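Local atomic coordinates of oxidoreductase (Methanosarcina mazei, PDB entry 3KA7), a protein that binds flavin-adenine dinucleotide and probably acts as an oxidoreductase of the flavin-containing amine oxidoreductase family. Residues 281-292 against 360-370; 306-314 against 326-334. One frame throughout, in Å; residues are numbered along the deposited sequence.

Contact 1. Residues 281-292 against 360-370. With FAD (flavin-adenine dinucleotide), chain B.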
loop_
_atom_site.group_PDB
_atom_site.type_symbol
_atom_site.label_atom_id
_atom_site.label_comp_id
_atom_site.label_asym_id
_atom_site.label_seq_id
_atom_site.Cartn_x
_atom_site.Cartn_y
_atom_site.Cartn_z
ATOM N N GLY A 281 -7.801 6.439 4.510
ATOM C CA GLY A 281 -8.137 5.388 5.464
ATOM C C GLY A 281 -7.752 5.799 6.868
ATOM O O GLY A 281 -7.022 6.770 7.074
ATOM N N ILE A 282 -8.252 5.043 7.834
ATOM C CA ILE A 282 -7.896 5.245 9.229
ATOM C C ILE A 282 -7.352 3.945 9.809
ATOM O O ILE A 282 -7.931 2.889 9.607
ATOM C CB ILE A 282 -9.097 5.682 10.053
ATOM C CG1 ILE A 282 -9.554 7.076 9.636
ATOM C CG2 ILE A 282 -8.748 5.638 11.542
ATOM C CD1 ILE A 282 -11.015 7.323 9.977
ATOM N N LYS A 283 -6.229 4.054 10.512
ATOM C CA LYS A 283 -5.556 2.929 11.145
ATOM C C LYS A 283 -5.717 3.061 12.662
ATOM O O LYS A 283 -5.395 4.106 13.232
ATOM C CB LYS A 283 -4.067 2.964 10.775
ATOM C CG LYS A 283 -3.206 1.967 11.541
ATOM C CD LYS A 283 -1.757 1.924 11.035
ATOM C CE LYS A 283 -1.189 3.311 10.786
ATOM N NZ LYS A 283 0.283 3.226 10.549
ATOM N N ILE A 284 -6.235 2.015 13.301
ATOM C CA ILE A 284 -6.365 1.988 14.752
ATOM C C ILE A 284 -5.398 0.949 15.292
ATOM O O ILE A 284 -5.521 -0.232 14.965
ATOM C CB ILE A 284 -7.809 1.650 15.188
ATOM C CG1 ILE A 284 -8.784 2.704 14.643
ATOM C CG2 ILE A 284 -7.898 1.527 16.725
ATOM C CD1 ILE A 284 -10.244 2.381 14.934
ATOM N N CYS A 285 -4.441 1.384 16.106
ATOM C CA CYS A 285 -3.436 0.480 16.687
ATOM C C CYS A 285 -3.845 0.122 18.112
ATOM O O CYS A 285 -4.150 1.005 18.904
ATOM C CB CYS A 285 -2.067 1.158 16.712
ATOM S SG CYS A 285 -1.474 1.621 15.041
ATOM N N LEU A 286 -3.856 -1.175 18.417
ATOM C CA LEU A 286 -4.276 -1.657 19.735
ATOM C C LEU A 286 -3.085 -2.237 20.466
ATOM O O LEU A 286 -2.274 -2.942 19.874
ATOM C CB LEU A 286 -5.351 -2.743 19.594
ATOM C CG LEU A 286 -6.557 -2.414 18.706
ATOM C CD1 LEU A 286 -7.502 -3.605 18.623
ATOM C CD2 LEU A 286 -7.302 -1.161 19.190
ATOM N N ALA A 287 -2.978 -1.925 21.755
ATOM C CA ALA A 287 -1.993 -2.555 22.606
ATOM C C ALA A 287 -2.730 -3.711 23.275
ATOM O O ALA A 287 -3.506 -3.499 24.190
ATOM C CB ALA A 287 -1.488 -1.562 23.636
ATOM N N ALA A 288 -2.534 -4.926 22.783
ATOM C CA ALA A 288 -3.329 -6.052 23.267
ATOM C C ALA A 288 -2.594 -6.829 24.357
ATOM O O ALA A 288 -1.401 -7.039 24.258
ATOM C CB ALA A 288 -3.701 -6.972 22.106
ATOM N N ASP A 289 -3.328 -7.264 25.384
ATOM C CA ASP A 289 -2.748 -8.056 26.479
ATOM C C ASP A 289 -2.903 -9.555 26.216
ATOM O O ASP A 289 -2.530 -10.391 27.057
ATOM C CB ASP A 289 -3.434 -7.706 27.794
ATOM C CG ASP A 289 -3.360 -6.241 28.107
ATOM O OD1 ASP A 289 -2.290 -5.798 28.555
ATOM O OD2 ASP A 289 -4.366 -5.529 27.890
ATOM N N GLU A 290 -3.454 -9.883 25.051
ATOM C CA GLU A 290 -3.642 -11.257 24.616
ATOM C C GLU A 290 -3.775 -11.224 23.096
ATOM O O GLU A 290 -4.088 -10.183 22.538
ATOM C CB GLU A 290 -4.917 -11.831 25.226
ATOM C CG GLU A 290 -6.196 -11.107 24.793
ATOM C CD GLU A 290 -7.441 -11.697 25.423
ATOM O OE1 GLU A 290 -7.540 -12.944 25.489
ATOM O OE2 GLU A 290 -8.325 -10.920 25.841
ATOM N N PRO A 291 -3.524 -12.354 22.421
ATOM C CA PRO A 291 -3.717 -12.371 20.971
ATOM C C PRO A 291 -5.167 -12.050 20.590
ATOM O O PRO A 291 -6.103 -12.516 21.242
ATOM C CB PRO A 291 -3.361 -13.812 20.584
ATOM C CG PRO A 291 -2.521 -14.316 21.694
ATOM C CD PRO A 291 -3.006 -13.635 22.935
ATOM N N LEU A 292 -5.353 -11.238 19.548
ATOM C CA LEU A 292 -6.689 -10.931 19.066
ATOM C C LEU A 292 -6.926 -11.606 17.719
ATOM O O LEU A 292 -8.028 -12.084 17.455
ATOM C CB LEU A 292 -6.903 -9.411 18.966
ATOM C CG LEU A 292 -6.732 -8.633 20.270
ATOM C CD1 LEU A 292 -6.809 -7.120 20.014
ATOM C CD2 LEU A 292 -7.759 -9.058 21.318
ATOM N N LYS A 360 -12.453 -8.948 24.964
ATOM C CA LYS A 360 -11.003 -9.097 24.917
ATOM C C LYS A 360 -10.301 -7.961 25.653
ATOM O O LYS A 360 -10.860 -6.871 25.839
ATOM C CB LYS A 360 -10.498 -9.195 23.470
ATOM C CG LYS A 360 -11.017 -10.405 22.731
ATOM C CD LYS A 360 -10.386 -11.692 23.244
ATOM C CE LYS A 360 -10.633 -12.839 22.276
ATOM N NZ LYS A 360 -10.275 -14.155 22.901
ATOM N N ARG A 361 -9.072 -8.227 26.064
ATOM C CA ARG A 361 -8.306 -7.298 26.874
ATOM C C ARG A 361 -7.310 -6.530 26.007
ATOM O O ARG A 361 -6.289 -7.066 25.594
ATOM C CB ARG A 361 -7.578 -8.080 27.975
ATOM C CG ARG A 361 -6.706 -7.259 28.894
ATOM C CD ARG A 361 -7.412 -6.010 29.342
ATOM N NE ARG A 361 -8.321 -6.246 30.454
ATOM C CZ ARG A 361 -8.016 -6.030 31.733
ATOM N NH1 ARG A 361 -6.814 -5.589 32.075
ATOM N NH2 ARG A 361 -8.916 -6.265 32.672
ATOM N N TYR A 362 -7.621 -5.270 25.725
ATOM C CA TYR A 362 -6.713 -4.417 24.950
ATOM C C TYR A 362 -7.017 -2.956 25.249
ATOM O O TYR A 362 -8.043 -2.640 25.845
ATOM C CB TYR A 362 -6.885 -4.671 23.440
ATOM C CG TYR A 362 -8.281 -4.353 22.959
ATOM C CD1 TYR A 362 -8.613 -3.072 22.524
ATOM C CD2 TYR A 362 -9.274 -5.320 22.958
ATOM C CE1 TYR A 362 -9.893 -2.770 22.118
ATOM C CE2 TYR A 362 -10.558 -5.028 22.550
ATOM C CZ TYR A 362 -10.856 -3.746 22.125
ATOM O OH TYR A 362 -12.127 -3.442 21.724
ATOM N N GLU A 363 -6.116 -2.077 24.826
ATOM C CA GLU A 363 -6.358 -0.646 24.879
ATOM C C GLU A 363 -6.043 -0.054 23.514
ATOM O O GLU A 363 -5.153 -0.526 22.803
ATOM C CB GLU A 363 -5.473 0.015 25.936
ATOM C CG GLU A 363 -5.643 -0.558 27.343
ATOM C CD GLU A 363 -4.496 -0.188 28.272
ATOM O OE1 GLU A 363 -3.320 -0.431 27.907
ATOM O OE2 GLU A 363 -4.772 0.332 29.379
ATOM N N VAL A 364 -6.774 0.978 23.146
ATOM C CA VAL A 364 -6.433 1.705 21.935
ATOM C C VAL A 364 -5.152 2.488 22.195
ATOM O O VAL A 364 -5.092 3.312 23.113
ATOM C CB VAL A 364 -7.564 2.651 21.543
ATOM C CG1 VAL A 364 -7.151 3.501 20.340
ATOM C CG2 VAL A 364 -8.848 1.852 21.273
ATOM N N LEU A 365 -4.134 2.239 21.381
ATOM C CA LEU A 365 -2.825 2.838 21.553
ATOM C C LEU A 365 -2.700 4.152 20.792
ATOM O O LEU A 365 -2.259 5.161 21.342
ATOM C CB LEU A 365 -1.739 1.842 21.111
ATOM C CG LEU A 365 -0.253 2.172 21.260
ATOM C CD1 LEU A 365 0.149 2.439 22.717
ATOM C CD2 LEU A 365 0.608 1.062 20.640
ATOM N N LEU A 366 -3.075 4.139 19.514
ATOM C CA LEU A 366 -2.949 5.330 18.677
ATOM C C LEU A 366 -3.875 5.172 17.484
ATOM O O LEU A 366 -4.013 4.073 16.947
ATOM C CB LEU A 366 -1.508 5.502 18.194
ATOM C CG LEU A 366 -1.166 6.810 17.465
ATOM C CD1 LEU A 366 -1.354 8.010 18.390
ATOM C CD2 LEU A 366 0.249 6.769 16.899
ATOM N N ILE A 367 -4.509 6.268 17.077
ATOM C CA ILE A 367 -5.318 6.269 15.861
ATOM C C ILE A 367 -4.658 7.241 14.901
ATOM O O ILE A 367 -4.328 8.363 15.287
ATOM C CB ILE A 367 -6.751 6.715 16.181
ATOM C CG1 ILE A 367 -7.369 5.764 17.213
ATOM C CG2 ILE A 367 -7.625 6.812 14.901
ATOM C CD1 ILE A 367 -8.733 6.228 17.705
ATOM N N GLN A 368 -4.411 6.790 13.672
ATOM C CA GLN A 368 -3.739 7.607 12.658
ATOM C C GLN A 368 -4.584 7.672 11.386
ATOM O O GLN A 368 -5.000 6.635 10.875
ATOM C CB GLN A 368 -2.365 6.996 12.345
ATOM C CG GLN A 368 -1.437 6.898 13.589
ATOM C CD GLN A 368 -0.247 5.966 13.401
ATOM O OE1 GLN A 368 0.886 6.416 13.205
ATOM N NE2 GLN A 368 -0.494 4.664 13.465
ATOM N N SER A 369 -4.838 8.887 10.885
ATOM C CA SER A 369 -5.672 9.063 9.694
ATOM C C SER A 369 -4.827 9.478 8.495
ATOM O O SER A 369 -3.867 10.252 8.641
ATOM C CB SER A 369 -6.759 10.110 9.925
ATOM O OG SER A 369 -7.640 9.719 10.971
ATOM N N TYR A 370 -5.187 8.976 7.319
ATOM C CA TYR A 370 -4.407 9.223 6.107
ATOM C C TYR A 370 -5.296 9.646 4.958
ATOM O O TYR A 370 -6.304 9.013 4.663
ATOM C CB TYR A 370 -3.648 7.955 5.705
ATOM C CG TYR A 370 -2.684 7.513 6.772
ATOM C CD1 TYR A 370 -1.341 7.867 6.706
ATOM C CD2 TYR A 370 -3.113 6.755 7.846
ATOM C CE1 TYR A 370 -0.442 7.488 7.700
ATOM C CE2 TYR A 370 -2.222 6.363 8.842
ATOM C CZ TYR A 370 -0.893 6.729 8.756
ATOM O OH TYR A 370 -0.016 6.339 9.735
HETATM P PA FAD B . 6.281 8.030 0.246
HETATM O O1A FAD B . 5.127 8.882 -0.214
HETATM O O2A FAD B . 6.036 7.156 1.453
HETATM O O5B FAD B . 7.546 8.973 0.541
HETATM C C5B FAD B . 7.648 10.240 -0.096
HETATM C C4B FAD B . 8.810 10.932 0.623
HETATM O O4B FAD B . 9.108 12.183 0.034
HETATM C C3B FAD B . 8.467 11.189 2.092
HETATM O O3B FAD B . 9.455 10.619 2.937
HETATM C C2B FAD B . 8.446 12.715 2.200
HETATM O O2B FAD B . 8.878 13.189 3.462
HETATM C C1B FAD B . 9.370 13.134 1.063
HETATM N N9A FAD B . 9.106 14.466 0.503
HETATM C C8A FAD B . 7.901 15.068 0.201
HETATM N N7A FAD B . 8.166 16.283 -0.361
HETATM C C5A FAD B . 9.517 16.437 -0.410
HETATM C C6A FAD B . 10.333 17.468 -0.851
HETATM N N6A FAD B . 9.804 18.523 -1.463
HETATM N N1A FAD B . 11.703 17.325 -0.764
HETATM C C2A FAD B . 12.269 16.182 -0.237
HETATM N N3A FAD B . 11.458 15.159 0.208
HETATM C C4A FAD B . 10.110 15.304 0.121
HETATM N N1 FAD B . 1.493 -0.906 1.709
HETATM C C2 FAD B . 1.783 -2.258 1.760
HETATM O O2 FAD B . 2.437 -2.783 0.849
HETATM N N3 FAD B . 1.310 -3.014 2.823
HETATM C C4 FAD B . 0.555 -2.431 3.826
HETATM O O4 FAD B . 0.133 -3.096 4.772
HETATM C C4X FAD B . 0.259 -1.077 3.772
HETATM N N5 FAD B . -0.515 -0.491 4.765
HETATM C C5X FAD B . -0.788 0.865 4.703
HETATM C C6 FAD B . -1.550 1.472 5.701
HETATM C C7 FAD B . -1.809 2.837 5.653
HETATM C C7M FAD B . -2.639 3.465 6.745
HETATM C C8 FAD B . -1.306 3.585 4.597
HETATM C C8M FAD B . -1.570 5.060 4.505
HETATM C C9 FAD B . -0.553 2.982 3.592
HETATM C C9A FAD B . -0.286 1.617 3.647
HETATM N N10 FAD B . 0.464 1.013 2.647
HETATM C C10 FAD B . 0.743 -0.324 2.709
HETATM C "C1'" FAD B . 0.933 1.780 1.454
HETATM C "C2'" FAD B . 2.404 2.161 1.658
HETATM O "O2'" FAD B . 2.582 2.676 2.975
HETATM C "C3'" FAD B . 2.797 3.202 0.615
HETATM O "O3'" FAD B . 2.330 2.783 -0.662
HETATM C "C4'" FAD B . 4.292 3.478 0.492
HETATM O "O4'" FAD B . 4.901 3.693 1.749
HETATM C "C5'" FAD B . 4.436 4.753 -0.331
HETATM O "O5'" FAD B . 5.786 4.856 -0.710
HETATM P P FAD B . 6.234 5.934 -1.787
HETATM O O1P FAD B . 7.351 5.354 -2.619
HETATM O O2P FAD B . 5.061 6.475 -2.579
HETATM O O3P FAD B . 6.885 7.155 -0.965
HETATM O O HOH W 1 -2.796 -2.982 26.760
HETATM O O HOH W 2 -6.923 -14.208 23.161
#

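Contact 2. Residues 306-314 against 326-334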
loop_
_atom_site.group_PDB
_atom_site.type_symbol
_atom_site.label_atom_id
_atom_site.label_comp_id
_atom_site.label_asym_id
_atom_site.label_seq_id
_atom_site.Cartn_x
_atom_site.Cartn_y
_atom_site.Cartn_z
ATOM N N ARG A 306 -17.306 -0.065 9.509
ATOM C CA ARG A 306 -16.169 0.548 8.806
ATOM C C ARG A 306 -14.908 -0.324 8.727
ATOM O O ARG A 306 -14.240 -0.344 7.695
ATOM C CB ARG A 306 -15.803 1.887 9.445
ATOM C CG ARG A 306 -16.805 2.985 9.173
ATOM C CD ARG A 306 -16.743 3.347 7.710
ATOM N NE ARG A 306 -17.886 4.112 7.230
ATOM C CZ ARG A 306 -18.327 5.224 7.785
ATOM N NH1 ARG A 306 -17.703 5.701 8.853
ATOM N NH2 ARG A 306 -19.374 5.870 7.269
ATOM N N ILE A 307 -14.550 -1.003 9.813
ATOM C CA ILE A 307 -13.285 -1.768 9.828
ATOM C C ILE A 307 -13.298 -2.887 8.783
ATOM O O ILE A 307 -14.242 -3.676 8.722
ATOM C CB ILE A 307 -12.963 -2.321 11.231
ATOM C CG1 ILE A 307 -12.613 -1.151 12.167
ATOM C CG2 ILE A 307 -11.777 -3.271 11.173
ATOM C CD1 ILE A 307 -12.342 -1.550 13.622
ATOM N N ASN A 308 -12.277 -2.917 7.928
ATOM C CA ASN A 308 -12.208 -3.920 6.853
ATOM C C ASN A 308 -11.383 -5.144 7.217
ATOM O O ASN A 308 -11.597 -6.248 6.698
ATOM C CB ASN A 308 -11.613 -3.304 5.594
ATOM C CG ASN A 308 -12.400 -2.118 5.110
ATOM O OD1 ASN A 308 -11.866 -1.024 5.036
ATOM N ND2 ASN A 308 -13.695 -2.325 4.808
ATOM N N GLY A 309 -10.399 -4.946 8.078
ATOM C CA GLY A 309 -9.618 -6.085 8.537
ATOM C C GLY A 309 -8.571 -5.660 9.539
ATOM O O GLY A 309 -8.411 -4.477 9.838
ATOM N N VAL A 310 -7.856 -6.638 10.064
ATOM C CA VAL A 310 -6.864 -6.341 11.066
ATOM C C VAL A 310 -5.719 -7.334 10.959
ATOM O O VAL A 310 -5.909 -8.435 10.429
ATOM C CB VAL A 310 -7.535 -6.292 12.478
ATOM C CG1 VAL A 310 -9.010 -6.680 12.425
ATOM C CG2 VAL A 310 -6.747 -7.016 13.535
ATOM N N ASN A 311 -4.522 -6.926 11.387
ATOM C CA ASN A 311 -3.399 -7.862 11.493
ATOM C C ASN A 311 -2.722 -7.777 12.850
ATOM O O ASN A 311 -3.107 -6.966 13.687
ATOM C CB ASN A 311 -2.394 -7.760 10.322
ATOM C CG ASN A 311 -1.502 -6.518 10.363
ATOM O OD1 ASN A 311 -1.554 -5.699 11.287
ATOM N ND2 ASN A 311 -0.653 -6.384 9.334
ATOM N N GLU A 312 -1.755 -8.662 13.076
ATOM C CA GLU A 312 -1.116 -8.791 14.379
ATOM C C GLU A 312 0.314 -9.230 14.122
ATOM O O GLU A 312 0.652 -10.409 14.270
ATOM C CB GLU A 312 -1.847 -9.864 15.185
ATOM C CG GLU A 312 -1.588 -9.827 16.667
ATOM C CD GLU A 312 -2.679 -10.541 17.432
ATOM O OE1 GLU A 312 -2.595 -11.785 17.583
ATOM O OE2 GLU A 312 -3.638 -9.856 17.857
ATOM N N VAL A 313 1.158 -8.296 13.710
ATOM C CA VAL A 313 2.463 -8.678 13.193
ATOM C C VAL A 313 3.422 -9.177 14.269
ATOM O O VAL A 313 4.476 -9.748 13.966
ATOM C CB VAL A 313 3.112 -7.548 12.375
ATOM C CG1 VAL A 313 2.225 -7.216 11.151
ATOM C CG2 VAL A 313 3.347 -6.321 13.243
ATOM N N THR A 314 3.063 -8.946 15.523
ATOM C CA THR A 314 3.883 -9.451 16.625
ATOM C C THR A 314 3.791 -10.980 16.696
ATOM O O THR A 314 4.578 -11.636 17.397
ATOM C CB THR A 314 3.494 -8.803 17.968
ATOM O OG1 THR A 314 2.061 -8.713 18.062
ATOM C CG2 THR A 314 4.073 -7.403 18.050
ATOM N N HIS A 326 0.696 -7.795 22.413
ATOM C CA HIS A 326 0.649 -7.919 20.959
ATOM C C HIS A 326 0.300 -6.560 20.359
ATOM O O HIS A 326 -0.360 -5.736 20.995
ATOM C CB HIS A 326 -0.385 -8.961 20.511
ATOM C CG HIS A 326 0.138 -10.365 20.496
ATOM N ND1 HIS A 326 1.107 -10.788 19.612
ATOM C CD2 HIS A 326 -0.166 -11.438 21.265
ATOM C CE1 HIS A 326 1.378 -12.061 19.832
ATOM N NE2 HIS A 326 0.611 -12.484 20.824
ATOM N N LEU A 327 0.771 -6.331 19.141
ATOM C CA LEU A 327 0.392 -5.144 18.382
ATOM C C LEU A 327 -0.636 -5.576 17.361
ATOM O O LEU A 327 -0.322 -6.340 16.450
ATOM C CB LEU A 327 1.609 -4.565 17.668
ATOM C CG LEU A 327 1.384 -3.374 16.727
ATOM C CD1 LEU A 327 0.586 -2.236 17.408
ATOM C CD2 LEU A 327 2.718 -2.873 16.173
ATOM N N THR A 328 -1.856 -5.093 17.520
ATOM C CA THR A 328 -2.940 -5.441 16.612
ATOM C C THR A 328 -3.374 -4.156 15.926
ATOM O O THR A 328 -3.725 -3.179 16.597
ATOM C CB THR A 328 -4.111 -6.043 17.377
ATOM O OG1 THR A 328 -3.637 -7.130 18.186
ATOM C CG2 THR A 328 -5.203 -6.546 16.414
HETATM N N MSE A 329 -3.319 -4.155 14.593
HETATM C CA MSE A 329 -3.644 -2.958 13.809
HETATM C C MSE A 329 -4.838 -3.186 12.887
HETATM O O MSE A 329 -4.911 -4.196 12.190
HETATM C CB MSE A 329 -2.422 -2.468 13.031
HETATM C CG MSE A 329 -1.279 -2.051 13.951
HETATM SE SE MSE A 329 0.231 -1.321 12.995
HETATM C CE MSE A 329 0.787 -2.870 12.033
ATOM N N CYS A 330 -5.762 -2.228 12.899
ATOM C CA CYS A 330 -7.014 -2.307 12.161
ATOM C C CYS A 330 -7.040 -1.250 11.066
ATOM O O CYS A 330 -6.549 -0.145 11.269
ATOM C CB CYS A 330 -8.182 -2.025 13.099
ATOM S SG CYS A 330 -8.132 -2.997 14.637
ATOM N N HIS A 331 -7.635 -1.583 9.927
ATOM C CA HIS A 331 -7.800 -0.602 8.844
ATOM C C HIS A 331 -9.259 -0.395 8.480
ATOM O O HIS A 331 -10.034 -1.358 8.377
ATOM C CB HIS A 331 -7.080 -1.028 7.568
ATOM C CG HIS A 331 -7.056 0.050 6.526
ATOM N ND1 HIS A 331 -6.329 1.212 6.681
ATOM C CD2 HIS A 331 -7.708 0.168 5.344
ATOM C CE1 HIS A 331 -6.521 1.994 5.631
ATOM N NE2 HIS A 331 -7.348 1.379 4.801
ATOM N N GLN A 332 -9.626 0.859 8.255
ATOM C CA GLN A 332 -10.919 1.149 7.671
ATOM C C GLN A 332 -10.780 2.133 6.509
ATOM O O GLN A 332 -10.133 3.182 6.628
ATOM C CB GLN A 332 -11.901 1.655 8.733
ATOM C CG GLN A 332 -11.500 2.974 9.382
ATOM C CD GLN A 332 -12.329 3.303 10.625
ATOM O OE1 GLN A 332 -13.278 4.101 10.563
ATOM N NE2 GLN A 332 -11.967 2.707 11.748
ATOM N N TYR A 333 -11.354 1.754 5.374
ATOM C CA TYR A 333 -11.520 2.628 4.229
ATOM C C TYR A 333 -12.275 3.892 4.640
ATOM O O TYR A 333 -13.224 3.810 5.405
ATOM C CB TYR A 333 -12.335 1.870 3.166
ATOM C CG TYR A 333 -13.048 2.725 2.138
ATOM C CD1 TYR A 333 -12.350 3.311 1.095
ATOM C CD2 TYR A 333 -14.425 2.937 2.205
ATOM C CE1 TYR A 333 -12.996 4.093 0.149
ATOM C CE2 TYR A 333 -15.083 3.711 1.250
ATOM C CZ TYR A 333 -14.356 4.284 0.228
ATOM O OH TYR A 333 -14.975 5.054 -0.735
ATOM N N VAL A 334 -11.843 5.047 4.133
ATOM C CA VAL A 334 -12.599 6.303 4.271
ATOM C C VAL A 334 -12.899 6.851 2.881
ATOM O O VAL A 334 -11.985 7.065 2.077
ATOM C CB VAL A 334 -11.819 7.370 5.101
ATOM C CG1 VAL A 334 -12.573 8.694 5.173
ATOM C CG2 VAL A 334 -11.571 6.861 6.498
HETATM O O HOH W 3 -14.801 1.369 5.700
HETATM O O HOH W 4 -0.083 -5.564 13.703
#

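Contact 1. Residues 281-292 against 360-370
Strands 281-288 and 362-370 pair antiparallel at one border of the mixed sheet, with 362-370 as one of its two outermost strands. The pairing runs from Gly281 with Tyr370 to Ala288 with Tyr362. It is interrupted once by a classic beta bulge, where Leu365 and Leu366 both face Cys285. Cys285 O takes Leu365 N at 2.8 Å and Leu366 N only weakly, at 3.4 Å.

Ile282, Ile284, Leu286, Val364 and Ile367 share the face that packs on helix 342-356. Here the CG2 branches of Ile282 and Ile367 meet at 3.7 Å. Leu286 lies alongside Tyr362, with its CD1 over one face of the ring. Tyr362 CG sits between backbone N and carbonyl carbon (chi1 61°), which stands the ring beside that leucine.

Beyond the strands, Glu290 OE2 accepts Arg361 N at 2.8 Å through its anti lone pair. Glu290 OE1 and Lys360 NZ form a long salt bridge of 4.0 Å, and a water on Glu290 OE1 reaches Lys360 NZ only weakly.

At the other end, Tyr370 turns one ring face to the flavin. FAD C8M lies 3.4 Å above the ring plane, offset toward the rim. Lys283 bends at chi3 (44°) and gives Tyr370 OH a weak bond; its stronger partner is Gly52 O. A serine in place of Tyr370 would probably leave the flavin methyls without their aromatic cover and Lys283 NZ without this weak partner. The result is a bulged antiparallel edge pair whose last tyrosine forms part of the FAD pocket.

Contact 2. Residues 306-314 against 326-334
Thr314 holds OG1 between its backbone N and carbonyl carbon (chi1 42°), which aims the hydroxyl at His326. Glu312 sends CG away from its own N (chi1 -162°) and runs on extended to Thr328. Thr314 OG1 is 2.8 Å from His326 ND1 at the ring edge, a hydrogen bond in which either could donate. It also accepts Leu327 N, so two bonds grip this oxygen. The Glu312 carboxylate stacks on the same ring, 18° from parallel, with OE1 over its centre. Its OE2 receives Thr328 OG1 at 2.7 Å on the anti lone pair.

Strands 307-311 and 326-334 run antiparallel, with Gly309-His331 and Asn311-Met329 as hydrogen-bonded pairs. At the far end Asn308 OD1 extends the pairing by accepting Tyr333 N at 2.8 Å. A water links Asn311 OD1, Val313 N and Leu327 O.

Glu312 is also held by the backbone amides of Leu292, Val293 and Gly294, which satisfy much of this buried carboxylate. Strand 298-300 borders 307-311, and strand 280-288 borders 326-334. Ile307 and Cys330 rest on Leu353 of helix 342-356, while Met329, a selenomethionine in this crystal, reaches Phe54 of the FAD site.

Overall arrangement
Contact 1 and contact 2 are neighbouring strand pairs of one mixed sheet, their centres about 7 Å apart. Across the sheet the order is 307-311, 326-334, 280-288, 362-370, each antiparallel to the next. Along the chain, contact 1 opens first; both strands of contact 2 follow before 362-370 closes it. Strands 280-288 and 326-334 join the two, as in Leu286 N to Thr328 O at 2.7 Å. Near the flavin end of these strands, Ile282 CD1 packs on Val334 CG2 at 3.6 Å. Helix 342-356 packs on both pairs. Tyr370 and His331 lie near the flavin, so the sheet helps to wall that end of the FAD site.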